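Local coordinates for ribokinase (Cryptococcus neoformans var. grubii serotype A, PDB 6CW5), which probably phosphorylates D-ribose at O-5 with magnesium-bound ATP, feeding ribose 5-phosphate into nucleotide synthesis and the pentose phosphate pathway, at residues A[21-27]-A[101-107]; A[153-157]-A[184-189]; A[282-287]-A[301-307]. One frame throughout, in Å; residues are numbered along the deposited sequence.

Contact 1: A[21-27]-A[101-107]; sequences VNIDEFF and TGRAVIQ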
loop_
_atom_site.group_PDB
_atom_site.type_symbol
_atom_site.label_atom_id
_atom_site.label_comp_id
_atom_site.label_asym_id
_atom_site.label_seq_id
_atom_site.Cartn_x
_atom_site.Cartn_y
_atom_site.Cartn_z
ATOM N N VAL A 21 16.029 2.304 -3.416
ATOM C CA VAL A 21 17.452 2.167 -3.690
ATOM C C VAL A 21 17.592 1.920 -5.178
ATOM O O VAL A 21 16.938 1.023 -5.718
ATOM C CB VAL A 21 18.071 1.004 -2.903
ATOM C CG1 VAL A 21 19.574 0.861 -3.211
ATOM C CG2 VAL A 21 17.826 1.218 -1.410
ATOM N N ASN A 22 18.431 2.717 -5.844
ATOM C CA ASN A 22 18.663 2.578 -7.274
ATOM C C ASN A 22 20.143 2.391 -7.543
ATOM O O ASN A 22 20.999 2.955 -6.853
ATOM C CB ASN A 22 18.228 3.814 -8.070
ATOM C CG ASN A 22 16.727 4.007 -8.083
ATOM O OD1 ASN A 22 15.963 3.058 -7.993
ATOM N ND2 ASN A 22 16.315 5.232 -8.245
ATOM N N ILE A 23 20.428 1.606 -8.566
ATOM C CA ILE A 23 21.730 1.674 -9.224
ATOM C C ILE A 23 21.565 2.696 -10.340
ATOM O O ILE A 23 20.779 2.479 -11.261
ATOM C CB ILE A 23 22.173 0.308 -9.748
ATOM C CG1 ILE A 23 22.337 -0.640 -8.558
ATOM C CG2 ILE A 23 23.483 0.446 -10.542
ATOM C CD1 ILE A 23 22.641 -2.090 -8.953
ATOM N N ASP A 24 22.280 3.824 -10.237
ATOM C CA ASP A 24 22.200 4.895 -11.217
ATOM C C ASP A 24 23.187 4.600 -12.332
ATOM O O ASP A 24 24.362 4.356 -12.069
ATOM C CB ASP A 24 22.556 6.247 -10.597
ATOM C CG ASP A 24 21.473 6.774 -9.644
ATOM O OD1 ASP A 24 20.406 6.139 -9.524
ATOM O OD2 ASP A 24 21.715 7.839 -9.049
ATOM N N GLU A 25 22.720 4.666 -13.570
ATOM C CA GLU A 25 23.601 4.545 -14.721
ATOM C C GLU A 25 23.588 5.881 -15.441
ATOM O O GLU A 25 22.560 6.267 -16.012
ATOM C CB GLU A 25 23.131 3.421 -15.621
ATOM C CG GLU A 25 23.363 2.063 -15.013
ATOM C CD GLU A 25 22.963 0.966 -15.967
ATOM O OE1 GLU A 25 21.763 0.853 -16.249
ATOM O OE2 GLU A 25 23.858 0.246 -16.460
ATOM N N PHE A 26 24.719 6.595 -15.382
ATOM C CA PHE A 26 24.871 7.872 -16.070
ATOM C C PHE A 26 25.466 7.621 -17.451
ATOM O O PHE A 26 26.646 7.286 -17.562
ATOM C CB PHE A 26 25.782 8.813 -15.296
ATOM C CG PHE A 26 25.208 9.258 -13.989
ATOM C CD1 PHE A 26 24.472 10.432 -13.912
ATOM C CD2 PHE A 26 25.395 8.498 -12.840
ATOM C CE1 PHE A 26 23.927 10.844 -12.702
ATOM C CE2 PHE A 26 24.852 8.906 -11.618
ATOM C CZ PHE A 26 24.121 10.075 -11.556
ATOM N N PHE A 27 24.662 7.851 -18.486
ATOM C CA PHE A 27 25.101 7.801 -19.876
ATOM C C PHE A 27 25.442 9.217 -20.337
ATOM O O PHE A 27 24.555 10.073 -20.455
ATOM C CB PHE A 27 24.002 7.186 -20.732
ATOM C CG PHE A 27 23.806 5.726 -20.501
ATOM C CD1 PHE A 27 24.482 4.795 -21.272
ATOM C CD2 PHE A 27 22.923 5.275 -19.529
ATOM C CE1 PHE A 27 24.296 3.417 -21.046
ATOM C CE2 PHE A 27 22.727 3.923 -19.299
ATOM C CZ PHE A 27 23.400 2.981 -20.054
ATOM N N THR A 101 17.895 -4.994 -8.275
ATOM C CA THR A 101 17.813 -3.664 -7.694
ATOM C C THR A 101 17.212 -2.692 -8.708
ATOM O O THR A 101 17.468 -2.791 -9.915
ATOM C CB THR A 101 19.225 -3.237 -7.269
ATOM O OG1 THR A 101 19.745 -4.222 -6.358
ATOM C CG2 THR A 101 19.211 -1.889 -6.553
ATOM N N GLY A 102 16.397 -1.753 -8.217
ATOM C CA GLY A 102 15.870 -0.731 -9.090
ATOM C C GLY A 102 16.982 0.058 -9.751
ATOM O O GLY A 102 18.119 0.139 -9.263
ATOM N N ARG A 103 16.651 0.627 -10.905
ATOM C CA ARG A 103 17.642 1.296 -11.736
ATOM C C ARG A 103 17.141 2.671 -12.134
ATOM O O ARG A 103 15.936 2.864 -12.352
ATOM C CB ARG A 103 17.944 0.466 -12.989
ATOM C CG ARG A 103 18.545 -0.899 -12.656
ATOM C CD ARG A 103 18.502 -1.790 -13.841
ATOM N NE ARG A 103 19.278 -1.204 -14.924
ATOM C CZ ARG A 103 19.247 -1.651 -16.165
ATOM N NH1 ARG A 103 18.490 -2.701 -16.465
ATOM N NH2 ARG A 103 19.976 -1.054 -17.098
ATOM N N ALA A 104 18.057 3.637 -12.189
ATOM C CA ALA A 104 17.771 4.917 -12.838
ATOM C C ALA A 104 18.662 5.010 -14.055
ATOM O O ALA A 104 19.887 4.987 -13.925
ATOM C CB ALA A 104 18.010 6.116 -11.919
ATOM N N VAL A 105 18.060 5.105 -15.234
ATOM C CA VAL A 105 18.840 5.273 -16.451
ATOM C C VAL A 105 18.885 6.770 -16.712
ATOM O O VAL A 105 17.861 7.365 -17.054
ATOM C CB VAL A 105 18.232 4.505 -17.630
ATOM C CG1 VAL A 105 18.988 4.796 -18.913
ATOM C CG2 VAL A 105 18.261 3.020 -17.336
ATOM N N ILE A 106 20.058 7.381 -16.529
ATOM C CA ILE A 106 20.202 8.839 -16.531
ATOM C C ILE A 106 20.955 9.260 -17.778
ATOM O O ILE A 106 22.101 8.846 -18.003
ATOM C CB ILE A 106 20.914 9.343 -15.267
ATOM C CG1 ILE A 106 20.208 8.761 -14.024
ATOM C CG2 ILE A 106 20.942 10.884 -15.255
ATOM C CD1 ILE A 106 20.752 9.238 -12.696
ATOM N N GLN A 107 20.310 10.074 -18.601
ATOM C CA GLN A 107 20.982 10.710 -19.718
ATOM C C GLN A 107 21.590 11.994 -19.174
ATOM O O GLN A 107 20.863 12.889 -18.742
ATOM C CB GLN A 107 20.009 11.002 -20.859
ATOM C CG GLN A 107 19.403 9.785 -21.520
ATOM C CD GLN A 107 18.374 10.193 -22.551
ATOM O OE1 GLN A 107 18.713 10.701 -23.621
ATOM N NE2 GLN A 107 17.107 9.983 -22.226
HETATM O O HOH W 1 15.992 -1.612 -5.327
HETATM O O HOH W 2 21.436 0.388 -13.109
#
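Glu25 and Arg103 meet across two neighbouring parallel strands in a salt bridge, with Glu25 OE1 2.7 Å from Arg103 NH2. The guanidinium presents its edge to that oxygen, which is met on its syn side, while the carboxylate and guanidinium planes stand 62° apart. A bend at chi3 (61°) turns the Arg103 guanidinium toward Glu25, and its NE also donates to a water, which in turn donates to Ile23 O. On the face bearing Asp24, Ala104 and Phe26, Ile106 CD1 sits over one face of the Phe26 ring, 3.9 Å from its centroid, a CH-pi contact. The same methyl touches Asp24 CG, and Ala104 CB lies 3.4 Å from Asp24 OD1.

These strands are the central pair of the small four-stranded sheet that forms the lid of PfkB-family sugar kinases. Their backbones are laced in parallel register: Glu25 N donates to Ala104 O at 2.9 Å, nearly straight at 177°, and Ile106 N reaches Glu25 O at 2.8 Å. Ile23 N donates to Gly102 O at 2.8 Å. Where the strands begin, a water bridges Val21 O and Gly102 N.

Asn22, Ile23 and Asp24 of this strand pair are predicted to bind the substrate. Consistent with this, Asn22 ND2 and Asp24 OD2 hydrogen-bond a glycerol, probably from the crystallisation liquor. Further out, strand 43-49 pairs with 22-29 along its other edge, and Thr101 OG1 is bonded to Asp75 OD1 and Gly73 N beside the large sheet.

Contact 2: A[153-157]-A[184-189]; sequences LAYLT and FPWKHL
On the flank of the large alpha/beta domain, helix 149-161 packs against the turn that leads from helix 178-183 into strand 191-195, in the helical layer that covers the large beta-sheet of the ribokinase fold. Leu156 makes the largest single contribution. Its CG stands anti to the backbone N (chi1 173°), which sends the two methyls into the turn: CD2 reaches Phe184 CE2 at 3.5 Å, whereas CD1 lies 3.9 Å from Leu189 CD1 and also touches the backbone carbonyl oxygen of His188. One turn earlier in the helix, Leu153 uses a single branch, CD2, to touch both the Phe184 ring and Pro185. Its approach to Pro185 CD, 3.4 Å from Leu153 CD2, is tighter than usual van der Waals contact.

Pro185 is the centre of an inverse gamma turn, and its own CD lies over one face of Phe184. The far end of the turn is a 3-10 segment, 186-188, from which the His188 ring swings across Thr157, with His188 CD2 3.9 Å from Thr157 CA. Beyond the two segments, Phe184 stacks on Phe170 of strand 167-170, and Ser168 OG of that strand is hydrogen-bonded to His188 O.

The hydroxyl of Thr157 turns back onto its own helix: OG1 donates to Leu153 O at 2.8 Å. Thr157 N reaches the same oxygen from the other face of the carbonyl plane. No hydrogen bond joins the helix to the turn, so this interface rests on apolar fit, with the Thr157 hydroxyl spent on its own helix and His188 O on Ser168 of the neighbouring strand.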
loop_
_atom_site.group_PDB
_atom_site.type_symbol
_atom_site.label_atom_id
_atom_site.label_comp_id
_atom_site.label_asym_id
_atom_site.label_seq_id
_atom_site.Cartn_x
_atom_site.Cartn_y
_atom_site.Cartn_z
ATOM N N LEU A 153 1.745 5.779 1.459
ATOM C CA LEU A 153 0.550 6.243 2.176
ATOM C C LEU A 153 0.414 5.559 3.537
ATOM O O LEU A 153 0.032 6.195 4.536
ATOM C CB LEU A 153 -0.698 5.955 1.338
ATOM C CG LEU A 153 -0.752 6.756 0.031
ATOM C CD1 LEU A 153 -1.871 6.187 -0.813
ATOM C CD2 LEU A 153 -1.049 8.218 0.355
ATOM N N ALA A 154 0.658 4.247 3.577
ATOM C CA ALA A 154 0.511 3.506 4.829
ATOM C C ALA A 154 1.482 4.017 5.889
ATOM O O ALA A 154 1.100 4.207 7.056
ATOM C CB ALA A 154 0.718 2.005 4.564
ATOM N N TYR A 155 2.745 4.239 5.511
ATOM C CA TYR A 155 3.722 4.697 6.499
ATOM C C TYR A 155 3.422 6.121 6.959
ATOM O O TYR A 155 3.513 6.430 8.157
ATOM C CB TYR A 155 5.133 4.643 5.922
ATOM C CG TYR A 155 5.742 3.257 5.919
ATOM C CD1 TYR A 155 5.190 2.234 5.158
ATOM C CD2 TYR A 155 6.862 2.974 6.693
ATOM C CE1 TYR A 155 5.780 0.954 5.161
ATOM C CE2 TYR A 155 7.449 1.723 6.695
ATOM C CZ TYR A 155 6.898 0.715 5.924
ATOM O OH TYR A 155 7.476 -0.549 5.940
ATOM N N LEU A 156 3.063 6.999 6.024
ATOM C CA LEU A 156 2.699 8.372 6.415
ATOM C C LEU A 156 1.494 8.385 7.337
ATOM O O LEU A 156 1.455 9.132 8.336
ATOM C CB LEU A 156 2.411 9.214 5.164
ATOM C CG LEU A 156 1.856 10.627 5.436
ATOM C CD1 LEU A 156 2.903 11.439 6.163
ATOM C CD2 LEU A 156 1.502 11.291 4.108
ATOM N N THR A 157 0.491 7.565 7.036
ATOM C CA THR A 157 -0.697 7.518 7.896
ATOM C C THR A 157 -0.344 7.011 9.282
ATOM O O THR A 157 -0.802 7.562 10.302
ATOM C CB THR A 157 -1.753 6.631 7.233
ATOM O OG1 THR A 157 -2.098 7.214 5.959
ATOM C CG2 THR A 157 -3.011 6.552 8.107
ATOM N N PHE A 184 -4.296 12.689 -1.572
ATOM C CA PHE A 184 -3.213 12.414 -0.639
ATOM C C PHE A 184 -3.553 12.933 0.759
ATOM O O PHE A 184 -4.182 13.996 0.905
ATOM C CB PHE A 184 -1.945 13.056 -1.199
ATOM C CG PHE A 184 -0.667 12.575 -0.578
ATOM C CD1 PHE A 184 0.003 11.467 -1.102
ATOM C CD2 PHE A 184 -0.105 13.268 0.480
ATOM C CE1 PHE A 184 1.198 11.031 -0.551
ATOM C CE2 PHE A 184 1.117 12.852 1.037
ATOM C CZ PHE A 184 1.756 11.729 0.523
ATOM N N PRO A 185 -3.196 12.184 1.823
ATOM C CA PRO A 185 -3.567 12.582 3.194
ATOM C C PRO A 185 -2.625 13.652 3.739
ATOM O O PRO A 185 -1.830 13.424 4.638
ATOM C CB PRO A 185 -3.467 11.259 3.960
ATOM C CG PRO A 185 -2.321 10.556 3.263
ATOM C CD PRO A 185 -2.527 10.867 1.785
ATOM N N TRP A 186 -2.703 14.851 3.149
ATOM C CA TRP A 186 -1.839 15.956 3.550
ATOM C C TRP A 186 -1.932 16.257 5.035
ATOM O O TRP A 186 -0.970 16.773 5.615
ATOM C CB TRP A 186 -2.207 17.212 2.760
ATOM C CG TRP A 186 -2.015 16.969 1.283
ATOM C CD1 TRP A 186 -3.000 16.841 0.346
ATOM C CD2 TRP A 186 -0.771 16.792 0.593
ATOM N NE1 TRP A 186 -2.442 16.605 -0.887
ATOM C CE2 TRP A 186 -1.078 16.577 -0.770
ATOM C CE3 TRP A 186 0.576 16.807 0.987
ATOM C CZ2 TRP A 186 -0.086 16.370 -1.751
ATOM C CZ3 TRP A 186 1.561 16.613 0.012
ATOM C CH2 TRP A 186 1.220 16.388 -1.341
ATOM N N LYS A 187 -3.080 15.993 5.658
ATOM C CA LYS A 187 -3.196 16.346 7.069
ATOM C C LYS A 187 -2.181 15.621 7.937
ATOM O O LYS A 187 -1.897 16.097 9.039
ATOM C CB LYS A 187 -4.607 16.070 7.595
ATOM C CG LYS A 187 -5.019 14.614 7.527
ATOM C CD LYS A 187 -6.431 14.411 8.010
ATOM C CE LYS A 187 -6.864 12.972 7.811
ATOM N NZ LYS A 187 -8.254 12.765 8.296
ATOM N N HIS A 188 -1.633 14.480 7.487
ATOM C CA HIS A 188 -0.658 13.721 8.277
ATOM C C HIS A 188 0.769 14.190 8.080
ATOM O O HIS A 188 1.665 13.739 8.804
ATOM C CB HIS A 188 -0.715 12.222 7.909
ATOM C CG HIS A 188 -2.017 11.583 8.265
ATOM N ND1 HIS A 188 -2.643 11.814 9.471
ATOM C CD2 HIS A 188 -2.818 10.731 7.579
ATOM C CE1 HIS A 188 -3.772 11.127 9.515
ATOM N NE2 HIS A 188 -3.896 10.458 8.383
ATOM N N LEU A 189 1.003 15.080 7.130
ATOM C CA LEU A 189 2.351 15.411 6.693
ATOM C C LEU A 189 2.869 16.641 7.424
ATOM O O LEU A 189 2.201 17.681 7.448
ATOM C CB LEU A 189 2.358 15.672 5.189
ATOM C CG LEU A 189 3.730 15.963 4.641
ATOM C CD1 LEU A 189 4.590 14.705 4.752
ATOM C CD2 LEU A 189 3.555 16.386 3.165
#

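Contact 3: A[282-287]-A[301-307]; sequences CFAGYF and LKTCLVA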
loop_
_atom_site.group_PDB
_atom_site.type_symbol
_atom_site.label_atom_id
_atom_site.label_comp_id
_atom_site.label_asym_id
_atom_site.label_seq_id
_atom_site.Cartn_x
_atom_site.Cartn_y
_atom_site.Cartn_z
ATOM N N CYS A 282 20.386 15.364 -1.147
ATOM C CA CYS A 282 21.275 15.855 -0.099
ATOM C C CYS A 282 20.560 16.870 0.782
ATOM O O CYS A 282 20.541 16.747 2.012
ATOM C CB CYS A 282 22.520 16.472 -0.726
ATOM S SG CYS A 282 23.731 16.976 0.490
ATOM N N PHE A 283 19.946 17.876 0.162
ATOM C CA PHE A 283 19.233 18.884 0.934
ATOM C C PHE A 283 18.202 18.248 1.865
ATOM O O PHE A 283 18.144 18.565 3.060
ATOM C CB PHE A 283 18.569 19.889 -0.012
ATOM C CG PHE A 283 17.840 20.979 0.704
ATOM C CD1 PHE A 283 18.502 22.135 1.069
ATOM C CD2 PHE A 283 16.499 20.845 1.025
ATOM C CE1 PHE A 283 17.829 23.147 1.745
ATOM C CE2 PHE A 283 15.835 21.841 1.703
ATOM C CZ PHE A 283 16.503 22.997 2.054
ATOM N N ALA A 284 17.395 17.322 1.339
ATOM C CA ALA A 284 16.327 16.725 2.138
ATOM C C ALA A 284 16.874 16.002 3.365
ATOM O O ALA A 284 16.345 16.143 4.473
ATOM C CB ALA A 284 15.518 15.755 1.277
ATOM N N GLY A 285 17.910 15.182 3.183
ATOM C CA GLY A 285 18.474 14.481 4.326
ATOM C C GLY A 285 19.114 15.417 5.344
ATOM O O GLY A 285 18.957 15.237 6.553
ATOM N N TYR A 286 19.845 16.435 4.874
ATOM C CA TYR A 286 20.387 17.420 5.806
ATOM C C TYR A 286 19.280 18.204 6.502
ATOM O O TYR A 286 19.424 18.557 7.679
ATOM C CB TYR A 286 21.351 18.380 5.091
ATOM C CG TYR A 286 22.794 17.975 5.286
ATOM C CD1 TYR A 286 23.573 18.575 6.277
ATOM C CD2 TYR A 286 23.362 16.953 4.519
ATOM C CE1 TYR A 286 24.895 18.183 6.488
ATOM C CE2 TYR A 286 24.691 16.553 4.722
ATOM C CZ TYR A 286 25.444 17.176 5.709
ATOM O OH TYR A 286 26.748 16.797 5.938
ATOM N N PHE A 287 18.172 18.479 5.805
ATOM C CA PHE A 287 17.066 19.174 6.455
ATOM C C PHE A 287 16.469 18.332 7.569
ATOM O O PHE A 287 16.228 18.826 8.671
ATOM C CB PHE A 287 16.007 19.546 5.423
ATOM C CG PHE A 287 14.772 20.175 6.021
ATOM C CD1 PHE A 287 14.805 21.479 6.501
ATOM C CD2 PHE A 287 13.574 19.469 6.081
ATOM C CE1 PHE A 287 13.676 22.077 7.044
ATOM C CE2 PHE A 287 12.441 20.049 6.626
ATOM C CZ PHE A 287 12.490 21.362 7.109
ATOM N N LEU A 301 18.505 25.117 8.120
ATOM C CA LEU A 301 18.470 25.465 6.706
ATOM C C LEU A 301 19.813 26.007 6.240
ATOM O O LEU A 301 20.265 25.682 5.138
ATOM C CB LEU A 301 17.353 26.481 6.447
ATOM C CG LEU A 301 15.951 25.875 6.498
ATOM C CD1 LEU A 301 14.913 26.951 6.295
ATOM C CD2 LEU A 301 15.805 24.793 5.445
ATOM N N LYS A 302 20.463 26.838 7.053
ATOM C CA LYS A 302 21.756 27.373 6.644
ATOM C C LYS A 302 22.763 26.243 6.438
ATOM O O LYS A 302 23.530 26.253 5.468
ATOM C CB LYS A 302 22.259 28.385 7.676
ATOM N N THR A 303 22.741 25.234 7.318
ATOM C CA THR A 303 23.650 24.097 7.166
ATOM C C THR A 303 23.346 23.317 5.894
ATOM O O THR A 303 24.267 22.925 5.166
ATOM C CB THR A 303 23.563 23.176 8.386
ATOM O OG1 THR A 303 23.831 23.928 9.573
ATOM C CG2 THR A 303 24.579 22.040 8.285
ATOM N N CYS A 304 22.059 23.061 5.628
ATOM C CA CYS A 304 21.655 22.408 4.382
ATOM C C CYS A 304 22.260 23.096 3.175
ATOM O O CYS A 304 22.761 22.438 2.256
ATOM C CB CYS A 304 20.133 22.419 4.220
ATOM S SG CYS A 304 19.220 21.467 5.406
ATOM N N LEU A 305 22.201 24.430 3.154
ATOM C CA LEU A 305 22.669 25.179 1.993
ATOM C C LEU A 305 24.157 24.966 1.757
ATOM O O LEU A 305 24.591 24.790 0.612
ATOM C CB LEU A 305 22.348 26.664 2.175
ATOM C CG LEU A 305 20.846 26.886 2.007
ATOM C CD1 LEU A 305 20.450 28.334 2.260
ATOM C CD2 LEU A 305 20.444 26.463 0.615
ATOM N N VAL A 306 24.952 24.972 2.827
ATOM C CA VAL A 306 26.383 24.713 2.686
ATOM C C VAL A 306 26.630 23.281 2.216
ATOM O O VAL A 306 27.491 23.038 1.361
ATOM C CB VAL A 306 27.109 25.013 4.008
ATOM C CG1 VAL A 306 28.580 24.631 3.909
ATOM C CG2 VAL A 306 26.957 26.486 4.352
ATOM N N ALA A 307 25.865 22.319 2.744
ATOM C CA ALA A 307 26.104 20.914 2.423
ATOM C C ALA A 307 25.805 20.615 0.960
ATOM O O ALA A 307 26.655 20.078 0.240
ATOM C CB ALA A 307 25.265 20.015 3.330
#
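Cys304 projects from helix 297-311 straight at helix 279-292, and its side chain fills the join between the two. They form a buried antiparallel helix pair near the C-terminal end of the ribokinase fold; over these segments the axes run 8.8 Å apart at closest, with 147° between their directions. From its base outward, Cys304 first meets aromatic carbon: CB is 3.5 Å from Phe283 CE1. Beyond it, SG is anti to the carbonyl carbon (chi1 -66°), which carries the sulfur onto the facing helix, where it touches the CB atoms of both Tyr286 and Phe287. There Cys304 SG lies 3.2 Å from Phe287 N, against backbone rather than a side-chain tip; that N already donates to Phe283 O within its helix. The sulfur also stands above one face of the Phe283 ring, offset toward the rim, a sulfur-aromatic contact 4.5 Å from SG to the centroid.

Leu301, one turn before Cys304, puts one branch on two rings: its CD2 is 3.6 Å from Phe287 CD1 and also touches Phe283 CZ. Ile252 of strand 252-255 packs on both Phe283 and Leu301, so the pair is seated on the large sheet. Phe287 is met edge-to-face by Trp191.

Asp281, the predicted proton acceptor, lies in the first turn of helix 279-292, just before Cys282, which touches Cys311, a predicted potassium ligand. Tyr286 lies on the same side of its helix, its hydroxyl hydrogen-bonded to Pro322 O. Thr303 CG2 comes to the edge of the Tyr286 ring, while over one face Ala307 CB sits almost exactly on the ring normal, 3° off it and 3.5 Å from the centroid.

How the contacts relate
Contacts 1 and 3 are buried, whereas contact 2 is partly buried on the flank of the large domain. No two of them share a helix or strand, and none touches another: their centres lie about 24 to 28 Å apart. Contact 1 belongs to the lid sheet, while contacts 2 and 3 belong to the layers around the large sheet. The chemistry follows: paired strands are joined by backbone hydrogen bonds and one salt bridge, but neither of the other two contacts has a hydrogen bond across it. Contact 2 relies on leucine methyls, contact 3 on aromatic rings and a sulfur. Contact 1 holds predicted substrate-binding residues and contact 3 adjoins predicted potassium and ATP sites; contact 2 lies away from them.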